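Local atomic coordinates of uncharacterized protein (Vanderwaltozyma polyspora, PDB entry 5THE), a protein that probably binds guide RNA and its targets as an Argonaute of budding yeast, seen here as the RNA-bound C-terminal lobe with the Piwi domain. Residues Lys390-Arg395 and Thr448-His453; Val394-Ile399 and Gly417-Gly422; Phe435-Gln440 and Tyr467-Cys472. All coordinates share one frame; numbering follows the deposited sequence.

Contact 1 (Lys390-Arg395 and Thr448-His453); sequences KRNQVR and TGVPCH. With nucleotides of chain B.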
loop_
_atom_site.group_PDB
_atom_site.type_symbol
_atom_site.label_atom_id
_atom_site.label_comp_id
_atom_site.label_asym_id
_atom_site.label_seq_id
_atom_site.Cartn_x
_atom_site.Cartn_y
_atom_site.Cartn_z
ATOM N N LYS A 390 -9.039 -6.157 -9.312
ATOM C CA LYS A 390 -7.859 -6.994 -9.494
ATOM C C LYS A 390 -8.158 -8.487 -9.485
ATOM O O LYS A 390 -7.319 -9.266 -9.946
ATOM C CB LYS A 390 -6.781 -6.663 -8.451
ATOM C CG LYS A 390 -7.225 -6.653 -7.022
ATOM C CD LYS A 390 -6.041 -6.354 -6.102
ATOM C CE LYS A 390 -6.403 -5.285 -5.104
ATOM N NZ LYS A 390 -7.753 -5.508 -4.528
ATOM N N ARG A 391 -9.328 -8.909 -9.009
ATOM C CA ARG A 391 -9.758 -10.298 -9.130
ATOM C C ARG A 391 -10.765 -10.368 -10.270
ATOM O O ARG A 391 -11.870 -9.829 -10.172
ATOM C CB ARG A 391 -10.357 -10.827 -7.829
ATOM C CG ARG A 391 -9.329 -11.168 -6.765
ATOM C CD ARG A 391 -9.995 -11.843 -5.564
ATOM N NE ARG A 391 -10.559 -13.154 -5.898
ATOM C CZ ARG A 391 -9.921 -14.313 -5.746
ATOM N NH1 ARG A 391 -8.685 -14.338 -5.257
ATOM N NH2 ARG A 391 -10.520 -15.450 -6.078
ATOM N N ASN A 392 -10.375 -11.010 -11.362
ATOM C CA ASN A 392 -11.290 -11.198 -12.474
ATOM C C ASN A 392 -10.916 -12.506 -13.150
ATOM O O ASN A 392 -9.922 -13.143 -12.796
ATOM C CB ASN A 392 -11.249 -10.003 -13.430
ATOM C CG ASN A 392 -9.843 -9.626 -13.822
ATOM O OD1 ASN A 392 -9.172 -10.376 -14.528
ATOM N ND2 ASN A 392 -9.381 -8.462 -13.357
ATOM N N GLN A 393 -11.727 -12.910 -14.126
ATOM C CA GLN A 393 -11.543 -14.211 -14.756
ATOM C C GLN A 393 -10.612 -14.171 -15.956
ATOM O O GLN A 393 -10.225 -15.230 -16.452
ATOM C CB GLN A 393 -12.896 -14.785 -15.189
ATOM C CG GLN A 393 -13.742 -15.340 -14.048
ATOM C CD GLN A 393 -12.908 -15.960 -12.917
ATOM O OE1 GLN A 393 -12.589 -15.302 -11.938
ATOM N NE2 GLN A 393 -12.553 -17.223 -13.061
ATOM N N VAL A 394 -10.256 -12.985 -16.439
ATOM C CA VAL A 394 -9.418 -12.866 -17.622
ATOM C C VAL A 394 -8.016 -13.368 -17.309
ATOM O O VAL A 394 -7.435 -13.021 -16.273
ATOM C CB VAL A 394 -9.382 -11.408 -18.093
ATOM C CG1 VAL A 394 -8.534 -11.279 -19.322
ATOM C CG2 VAL A 394 -10.800 -10.908 -18.339
ATOM N N ARG A 395 -7.465 -14.185 -18.204
ATOM C CA ARG A 395 -6.068 -14.585 -18.127
ATOM C C ARG A 395 -5.406 -14.314 -19.467
ATOM O O ARG A 395 -6.044 -14.438 -20.518
ATOM C CB ARG A 395 -5.924 -16.065 -17.757
ATOM C CG ARG A 395 -6.478 -16.419 -16.396
ATOM C CD ARG A 395 -5.713 -15.718 -15.285
ATOM N NE ARG A 395 -6.186 -16.130 -13.966
ATOM C CZ ARG A 395 -7.201 -15.568 -13.309
ATOM N NH1 ARG A 395 -7.876 -14.548 -13.833
ATOM N NH2 ARG A 395 -7.536 -16.026 -12.115
ATOM N N THR A 448 -0.516 -18.636 -12.764
ATOM C CA THR A 448 -0.780 -17.773 -13.901
ATOM C C THR A 448 -1.160 -16.391 -13.396
ATOM O O THR A 448 -2.053 -16.254 -12.557
ATOM C CB THR A 448 -1.883 -18.366 -14.768
ATOM O OG1 THR A 448 -1.489 -19.687 -15.137
ATOM C CG2 THR A 448 -2.080 -17.526 -16.023
ATOM N N GLY A 449 -0.468 -15.369 -13.886
ATOM C CA GLY A 449 -0.732 -14.035 -13.398
ATOM C C GLY A 449 -2.157 -13.608 -13.690
ATOM O O GLY A 449 -2.786 -14.066 -14.644
ATOM N N VAL A 450 -2.674 -12.731 -12.844
ATOM C CA VAL A 450 -3.999 -12.151 -13.024
ATOM C C VAL A 450 -3.807 -10.676 -13.344
ATOM O O VAL A 450 -3.264 -9.939 -12.513
ATOM C CB VAL A 450 -4.875 -12.318 -11.773
ATOM C CG1 VAL A 450 -6.277 -11.719 -12.027
ATOM C CG2 VAL A 450 -4.938 -13.784 -11.344
ATOM N N PRO A 451 -4.247 -10.199 -14.500
ATOM C CA PRO A 451 -4.101 -8.776 -14.812
ATOM C C PRO A 451 -5.040 -7.928 -13.963
ATOM O O PRO A 451 -6.049 -8.399 -13.439
ATOM C CB PRO A 451 -4.465 -8.704 -16.296
ATOM C CG PRO A 451 -5.436 -9.870 -16.504
ATOM C CD PRO A 451 -5.006 -10.938 -15.529
ATOM N N CYS A 452 -4.679 -6.658 -13.801
ATOM C CA CYS A 452 -5.574 -5.714 -13.151
ATOM C C CYS A 452 -6.456 -5.067 -14.209
ATOM O O CYS A 452 -5.983 -4.704 -15.294
ATOM C CB CYS A 452 -4.808 -4.639 -12.386
ATOM S SG CYS A 452 -5.906 -3.524 -11.453
ATOM N N HIS A 453 -7.747 -4.971 -13.907
ATOM C CA HIS A 453 -8.714 -4.308 -14.779
ATOM C C HIS A 453 -8.967 -2.896 -14.250
ATOM O O HIS A 453 -9.428 -2.725 -13.116
ATOM C CB HIS A 453 -10.017 -5.115 -14.857
ATOM C CG HIS A 453 -10.860 -4.776 -16.051
ATOM N ND1 HIS A 453 -12.007 -5.465 -16.377
ATOM C CD2 HIS A 453 -10.717 -3.812 -16.994
ATOM C CE1 HIS A 453 -12.535 -4.943 -17.473
ATOM N NE2 HIS A 453 -11.774 -3.937 -17.865
ATOM P P A B 6 -0.936 -12.932 -9.009
ATOM O OP1 A B 6 -1.282 -12.653 -10.441
ATOM O OP2 A B 6 -1.507 -12.143 -7.897
ATOM O "O5'" A B 6 -1.282 -14.436 -8.647
ATOM C "C5'" A B 6 -1.022 -15.470 -9.566
ATOM C "C4'" A B 6 -1.141 -16.797 -8.887
ATOM O "O4'" A B 6 -0.176 -16.864 -7.808
ATOM C "C3'" A B 6 -2.475 -17.077 -8.211
ATOM O "O3'" A B 6 -3.459 -17.544 -9.120
ATOM C "C2'" A B 6 -2.089 -18.109 -7.171
ATOM O "O2'" A B 6 -1.914 -19.365 -7.815
ATOM C "C1'" A B 6 -0.714 -17.585 -6.730
ATOM N N9 A B 6 -0.804 -16.646 -5.600
ATOM C C8 A B 6 -1.046 -15.295 -5.669
ATOM N N7 A B 6 -1.067 -14.687 -4.509
ATOM C C5 A B 6 -0.821 -15.717 -3.618
ATOM C C6 A B 6 -0.720 -15.717 -2.224
ATOM N N6 A B 6 -0.863 -14.607 -1.491
ATOM N N1 A B 6 -0.464 -16.907 -1.627
ATOM C C2 A B 6 -0.323 -18.005 -2.396
ATOM N N3 A B 6 -0.393 -18.129 -3.725
ATOM C C4 A B 6 -0.650 -16.930 -4.270
#
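R395 lays its guanidinium group across V450, whose CG2 methyl sits over the middle of one face, 3.5 Å from CZ. The flat, weakly hydrated face of arginine tolerates an aliphatic neighbour, while the N-H groups round its rim stay available for polar partners. A bend at chi2 (-64°) turns the chain back on its own loop. There NH1 reaches two carbonyls, N392 O at 2.7 Å and V394 O at 2.9 Å, both lying in the guanidinium plane, and these bonds fix the rotation of the group. NH2 makes a salt bridge to a phosphate of the bound RNA. Cut back to alanine, the position would probably cost that phosphate one of its charged partners, uncover V450 and deprive the N392 and V394 carbonyls of their shared donor. Branching at CB suits V450 to touching two things at once: with CG1 opposite its backbone N (chi1 -179°), that methyl meets K390 O at 3.4 Å as CG2 faces the arginine. The backbone N of V450 donates to OP1 of nucleotide A 6 of chain B at 2.8 Å, so one residue holds RNA by its main chain and loop by its side chain. P451 brings its CD to 3.3 Å from V394 O, and N392 ND2 gives a weak hydrogen bond of 3.3 Å to P451 O. K390 sends its amine elsewhere, to a salt bridge with D344. The contact thus joins the loop after strand 383-389 to the start of strand 452-459, which runs antiparallel to both 383-389 and 435-440.

Contact 2 (Val394-Ile399 and Gly417-Gly422); sequences VRFIPI and GNVMPG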
loop_
_atom_site.group_PDB
_atom_site.type_symbol
_atom_site.label_atom_id
_atom_site.label_comp_id
_atom_site.label_asym_id
_atom_site.label_seq_id
_atom_site.Cartn_x
_atom_site.Cartn_y
_atom_site.Cartn_z
ATOM N N VAL A 394 -10.256 -12.985 -16.439
ATOM C CA VAL A 394 -9.418 -12.866 -17.622
ATOM C C VAL A 394 -8.016 -13.368 -17.309
ATOM O O VAL A 394 -7.435 -13.021 -16.273
ATOM C CB VAL A 394 -9.382 -11.408 -18.093
ATOM C CG1 VAL A 394 -8.534 -11.279 -19.322
ATOM C CG2 VAL A 394 -10.800 -10.908 -18.339
ATOM N N ARG A 395 -7.465 -14.185 -18.204
ATOM C CA ARG A 395 -6.068 -14.585 -18.127
ATOM C C ARG A 395 -5.406 -14.314 -19.467
ATOM O O ARG A 395 -6.044 -14.438 -20.518
ATOM C CB ARG A 395 -5.924 -16.065 -17.757
ATOM C CG ARG A 395 -6.478 -16.419 -16.396
ATOM C CD ARG A 395 -5.713 -15.718 -15.285
ATOM N NE ARG A 395 -6.186 -16.130 -13.966
ATOM C CZ ARG A 395 -7.201 -15.568 -13.309
ATOM N NH1 ARG A 395 -7.876 -14.548 -13.833
ATOM N NH2 ARG A 395 -7.536 -16.026 -12.115
ATOM N N PHE A 396 -4.131 -13.918 -19.413
ATOM C CA PHE A 396 -3.308 -13.612 -20.580
ATOM C C PHE A 396 -2.248 -14.693 -20.704
ATOM O O PHE A 396 -1.491 -14.935 -19.758
ATOM C CB PHE A 396 -2.628 -12.251 -20.436
ATOM C CG PHE A 396 -3.576 -11.072 -20.364
ATOM C CD1 PHE A 396 -4.878 -11.174 -20.837
ATOM C CD2 PHE A 396 -3.136 -9.845 -19.858
ATOM C CE1 PHE A 396 -5.738 -10.093 -20.787
ATOM C CE2 PHE A 396 -3.977 -8.757 -19.822
ATOM C CZ PHE A 396 -5.289 -8.877 -20.277
ATOM N N ILE A 397 -2.180 -15.333 -21.863
ATOM C CA ILE A 397 -1.224 -16.401 -22.119
ATOM C C ILE A 397 -0.299 -15.925 -23.228
ATOM O O ILE A 397 -0.780 -15.453 -24.260
ATOM C CB ILE A 397 -1.898 -17.730 -22.511
ATOM C CG1 ILE A 397 -2.915 -18.160 -21.451
ATOM C CG2 ILE A 397 -0.864 -18.823 -22.745
ATOM C CD1 ILE A 397 -2.385 -18.119 -20.029
ATOM N N PRO A 398 1.013 -16.025 -23.064
ATOM C CA PRO A 398 1.915 -15.551 -24.111
ATOM C C PRO A 398 1.930 -16.506 -25.288
ATOM O O PRO A 398 1.755 -17.715 -25.146
ATOM C CB PRO A 398 3.275 -15.496 -23.409
ATOM C CG PRO A 398 3.181 -16.506 -22.338
ATOM C CD PRO A 398 1.739 -16.498 -21.871
ATOM N N ILE A 399 2.140 -15.937 -26.469
ATOM C CA ILE A 399 2.180 -16.700 -27.703
ATOM C C ILE A 399 3.598 -16.837 -28.246
ATOM O O ILE A 399 3.907 -17.835 -28.904
ATOM C CB ILE A 399 1.256 -16.032 -28.743
ATOM C CG1 ILE A 399 -0.202 -16.169 -28.338
ATOM C CG2 ILE A 399 1.444 -16.616 -30.131
ATOM C CD1 ILE A 399 -1.114 -15.426 -29.308
ATOM N N GLY A 417 6.858 -17.943 -17.820
ATOM C CA GLY A 417 5.713 -18.598 -18.406
ATOM C C GLY A 417 4.495 -17.723 -18.549
ATOM O O GLY A 417 3.427 -18.226 -18.902
ATOM N N ASN A 418 4.622 -16.430 -18.286
ATOM C CA ASN A 418 3.493 -15.517 -18.290
ATOM C C ASN A 418 3.780 -14.357 -19.224
ATOM O O ASN A 418 4.901 -14.190 -19.710
ATOM C CB ASN A 418 3.191 -15.031 -16.870
ATOM C CG ASN A 418 2.409 -16.066 -16.076
ATOM O OD1 ASN A 418 1.180 -16.033 -16.034
ATOM N ND2 ASN A 418 3.116 -17.014 -15.481
ATOM N N VAL A 419 2.747 -13.564 -19.506
ATOM C CA VAL A 419 2.992 -12.417 -20.361
ATOM C C VAL A 419 3.945 -11.481 -19.624
ATOM O O VAL A 419 4.082 -11.518 -18.391
ATOM C CB VAL A 419 1.698 -11.691 -20.779
ATOM C CG1 VAL A 419 0.859 -12.596 -21.679
ATOM C CG2 VAL A 419 0.874 -11.272 -19.547
ATOM N N MET A 420 4.634 -10.663 -20.399
ATOM C CA MET A 420 5.610 -9.742 -19.839
ATOM C C MET A 420 4.924 -8.771 -18.878
ATOM O O MET A 420 3.813 -8.313 -19.146
ATOM C CB MET A 420 6.297 -8.965 -20.970
ATOM C CG MET A 420 7.622 -8.298 -20.574
ATOM S SD MET A 420 8.901 -9.556 -20.340
ATOM C CE MET A 420 10.267 -8.540 -19.811
ATOM N N PRO A 421 5.546 -8.442 -17.748
ATOM C CA PRO A 421 5.078 -7.197 -17.119
ATOM C C PRO A 421 5.538 -5.969 -17.931
ATOM O O PRO A 421 6.533 -6.087 -18.609
ATOM C CB PRO A 421 5.734 -7.237 -15.730
ATOM C CG PRO A 421 6.812 -8.258 -15.798
ATOM C CD PRO A 421 6.518 -9.192 -16.930
ATOM N N GLY A 422 4.826 -4.855 -18.012
ATOM C CA GLY A 422 3.414 -4.737 -17.899
ATOM C C GLY A 422 2.774 -4.699 -19.282
ATOM O O GLY A 422 2.690 -3.690 -20.007
HETATM O O HOH W 1 0.301 -14.305 -18.033
#
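The two backbones come closest at P398 and V419, with CA atoms 5.0 Å apart, yet no direct hydrogen bond joins them. A water stands in for the missing pairing: V419 N donates to it at 2.9 Å, and F396 O lies 2.6 Å from the same water. A short polar side chain suits N418, since its OD1 can lie beside the water, 2.8 Å from it, while accepting from the loop at the backbone N of G449. G417, just before, has a positive phi (73°), a backbone shape that a residue without a CB adopts easily. Each segment pairs with another partner in the Piwi domain: the short, weakly bonded strand 397-398 runs antiparallel to strand 16-22, whereas 418-419 is an outer strand of a small antiparallel sheet with 410-415 and 402-404. The contact therefore brings two separate beta elements together through apolar side chains. V419 fits because its fork straddles a neighbour. CG1, placed opposite the carbonyl carbon (chi1 -66°), and CG2 each come 3.7 Å from F396 CB, with CG2 also near the edge of the phenyl ring. The ring itself extends on to P451 and strand 435-440. CG1 touches P398 too, 4.0 Å from CD. That proline, which has no N-H to satisfy, presents a rigid apolar ring to the opposing backbone, its CG 3.8 Å from N418 C and its CD near G417 O. I397 turns away from this contact, its backbone bonded to L21 of strand 16-22.

Contact 3 (Phe435-Gln440 and Tyr467-Cys472); sequences FDFFIQ and YLQEIC
The close-packed part of the contact between strand 435-440 and helix 465-475 centres on F437, over whose ring Q469 lies: CG stands 3.6 Å from the F437 ring centroid, only 8° off the normal, a CH-pi contact. The phenylalanine CG is wedged between its own backbone N and carbonyl carbon (chi1 51°), which presents the ring face to the helix. The glutamine is long enough to give its CG methylene to the ring and still carry its amide past it. NE2 comes to 3.6 Å from F437 CB and is hydrogen-bonded to D426, while OE1 accepts from R30, so a buried amide is satisfied at both ends. At the ring edge C472 makes a sulfur-aromatic contact, with SG 4.0 Å from CZ of F437. A small, polarisable thiol suits the ring edge. Alongside, I439 pushes CD1 to 3.5 Å from Q469 O and 3.9 Å from C472 CB. Helix and strand axes, 10.0 Å apart at their closest, run in roughly the same direction (32°). This is a helix packed on a beta-sheet face, as in the RNase H-like fold to which Piwi domains belong. Alternation along the strand points F437 and I439 at the helix, and the F435 ring swings in to join them, while D436 and F438 occupy the other sheet face, where both meet H453. The contact thins toward F435, whose CZ touches L468 CD1 at 3.8 Å but buries far less surface than F437. Farther round the helix, Y467, E470 and I471 take no part. Y467 and E470 are partly exposed there; the tyrosine hydroxyl bonds to L256 O, and E470 makes a weak, long ion pair with K14.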
loop_
_atom_site.group_PDB
_atom_site.type_symbol
_atom_site.label_atom_id
_atom_site.label_comp_id
_atom_site.label_asym_id
_atom_site.label_seq_id
_atom_site.Cartn_x
_atom_site.Cartn_y
_atom_site.Cartn_z
ATOM N N PHE A 435 -13.949 3.661 -20.678
ATOM C CA PHE A 435 -12.518 3.939 -20.691
ATOM C C PHE A 435 -11.827 2.924 -19.780
ATOM O O PHE A 435 -11.439 3.221 -18.653
ATOM C CB PHE A 435 -12.291 5.395 -20.240
ATOM C CG PHE A 435 -10.920 5.948 -20.559
ATOM C CD1 PHE A 435 -9.923 5.144 -21.074
ATOM C CD2 PHE A 435 -10.642 7.291 -20.337
ATOM C CE1 PHE A 435 -8.677 5.664 -21.353
ATOM C CE2 PHE A 435 -9.396 7.818 -20.622
ATOM C CZ PHE A 435 -8.414 7.003 -21.125
ATOM N N ASP A 436 -11.673 1.698 -20.278
ATOM C CA ASP A 436 -11.054 0.655 -19.475
ATOM C C ASP A 436 -9.864 0.028 -20.199
ATOM O O ASP A 436 -9.702 0.137 -21.421
ATOM C CB ASP A 436 -12.075 -0.424 -19.056
ATOM C CG ASP A 436 -12.518 -1.311 -20.218
ATOM O OD1 ASP A 436 -12.778 -0.792 -21.320
ATOM O OD2 ASP A 436 -12.616 -2.538 -20.020
ATOM N N PHE A 437 -8.998 -0.594 -19.406
ATOM C CA PHE A 437 -7.821 -1.269 -19.937
ATOM C C PHE A 437 -7.335 -2.253 -18.886
ATOM O O PHE A 437 -7.623 -2.111 -17.696
ATOM C CB PHE A 437 -6.714 -0.279 -20.339
ATOM C CG PHE A 437 -6.358 0.717 -19.280
ATOM C CD1 PHE A 437 -5.452 0.398 -18.281
ATOM C CD2 PHE A 437 -6.916 1.985 -19.293
ATOM C CE1 PHE A 437 -5.119 1.315 -17.309
ATOM C CE2 PHE A 437 -6.587 2.919 -18.317
ATOM C CZ PHE A 437 -5.690 2.581 -17.319
ATOM N N PHE A 438 -6.638 -3.281 -19.351
ATOM C CA PHE A 438 -5.976 -4.233 -18.473
ATOM C C PHE A 438 -4.488 -3.938 -18.471
ATOM O O PHE A 438 -3.915 -3.605 -19.513
ATOM C CB PHE A 438 -6.171 -5.680 -18.938
ATOM C CG PHE A 438 -7.579 -6.182 -18.853
ATOM C CD1 PHE A 438 -8.483 -5.931 -19.874
ATOM C CD2 PHE A 438 -7.981 -6.965 -17.775
ATOM C CE1 PHE A 438 -9.771 -6.416 -19.815
ATOM C CE2 PHE A 438 -9.274 -7.466 -17.709
ATOM C CZ PHE A 438 -10.169 -7.196 -18.728
ATOM N N ILE A 439 -3.856 -4.081 -17.310
ATOM C CA ILE A 439 -2.396 -4.124 -17.246
ATOM C C ILE A 439 -2.007 -5.264 -16.320
ATOM O O ILE A 439 -2.540 -5.389 -15.215
ATOM C CB ILE A 439 -1.757 -2.808 -16.763
ATOM C CG1 ILE A 439 -2.232 -1.609 -17.584
ATOM C CG2 ILE A 439 -0.257 -2.902 -16.881
ATOM C CD1 ILE A 439 -1.656 -0.247 -17.111
ATOM N N GLN A 440 -1.106 -6.109 -16.778
ATOM C CA GLN A 440 -0.498 -7.119 -15.923
ATOM C C GLN A 440 0.882 -6.566 -15.617
ATOM O O GLN A 440 1.790 -6.667 -16.434
ATOM C CB GLN A 440 -0.461 -8.482 -16.611
ATOM C CG GLN A 440 0.048 -9.607 -15.754
ATOM C CD GLN A 440 -0.393 -10.956 -16.296
ATOM O OE1 GLN A 440 -1.470 -11.068 -16.890
ATOM N NE2 GLN A 440 0.443 -11.975 -16.120
ATOM N N TYR A 467 -1.067 8.200 -21.158
ATOM C CA TYR A 467 -0.736 8.833 -19.891
ATOM C C TYR A 467 -1.257 8.011 -18.711
ATOM O O TYR A 467 -0.512 7.693 -17.770
ATOM C CB TYR A 467 -1.305 10.254 -19.863
ATOM C CG TYR A 467 -1.177 10.933 -18.518
ATOM C CD1 TYR A 467 0.058 11.389 -18.074
ATOM C CD2 TYR A 467 -2.280 11.099 -17.685
ATOM C CE1 TYR A 467 0.203 11.992 -16.847
ATOM C CE2 TYR A 467 -2.144 11.713 -16.443
ATOM C CZ TYR A 467 -0.893 12.173 -16.047
ATOM O OH TYR A 467 -0.706 12.768 -14.820
ATOM N N LEU A 468 -2.533 7.616 -18.767
ATOM C CA LEU A 468 -3.094 6.865 -17.647
ATOM C C LEU A 468 -2.443 5.496 -17.520
ATOM O O LEU A 468 -2.215 5.016 -16.405
ATOM C CB LEU A 468 -4.607 6.718 -17.801
ATOM C CG LEU A 468 -5.438 7.990 -17.653
ATOM C CD1 LEU A 468 -6.908 7.613 -17.640
ATOM C CD2 LEU A 468 -5.052 8.755 -16.393
ATOM N N GLN A 469 -2.139 4.846 -18.649
ATOM C CA GLN A 469 -1.549 3.516 -18.556
ATOM C C GLN A 469 -0.125 3.589 -18.047
ATOM O O GLN A 469 0.326 2.687 -17.332
ATOM C CB GLN A 469 -1.615 2.800 -19.911
ATOM C CG GLN A 469 -3.051 2.417 -20.268
ATOM C CD GLN A 469 -3.262 2.076 -21.740
ATOM O OE1 GLN A 469 -2.326 1.932 -22.496
ATOM N NE2 GLN A 469 -4.500 1.967 -22.139
ATOM N N GLU A 470 0.591 4.664 -18.384
ATOM C CA GLU A 470 1.952 4.782 -17.894
ATOM C C GLU A 470 1.961 5.040 -16.392
ATOM O O GLU A 470 2.752 4.441 -15.659
ATOM C CB GLU A 470 2.687 5.893 -18.653
ATOM C CG GLU A 470 4.187 5.931 -18.371
ATOM C CD GLU A 470 4.920 6.972 -19.176
ATOM O OE1 GLU A 470 4.293 7.687 -19.989
ATOM O OE2 GLU A 470 6.145 7.065 -18.987
ATOM N N ILE A 471 1.079 5.929 -15.931
ATOM C CA ILE A 471 0.931 6.209 -14.504
ATOM C C ILE A 471 0.580 4.943 -13.731
ATOM O O ILE A 471 1.195 4.626 -12.705
ATOM C CB ILE A 471 -0.146 7.285 -14.301
ATOM C CG1 ILE A 471 0.416 8.657 -14.608
ATOM C CG2 ILE A 471 -0.757 7.212 -12.908
ATOM C CD1 ILE A 471 -0.561 9.679 -14.232
ATOM N N CYS A 472 -0.463 4.243 -14.177
ATOM C CA CYS A 472 -0.882 3.023 -13.499
ATOM C C CYS A 472 0.266 2.039 -13.418
ATOM O O CYS A 472 0.586 1.523 -12.339
ATOM C CB CYS A 472 -2.063 2.406 -14.233
ATOM S SG CYS A 472 -3.569 3.352 -13.959
#

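Contact 3 is the buried core of the three: helix on sheet, with aromatic and aliphatic groups and one satisfied amide. Contacts 1 and 2 are partly buried; contact 1 is polar and draws on RNA phosphates, whereas contact 2 is mostly apolar, with a water between the backbones. These two share V394 and R395 and touch again through N418 and F396. Contacts 1 and 3 are tied through adjacent strands 452-459 and 435-440, by C452 N to I439 O and by H453 to D436. Contact 2 reaches the C-terminal part of strand 435-440, F396 lying against F438 and Q440 and V419 against Q440.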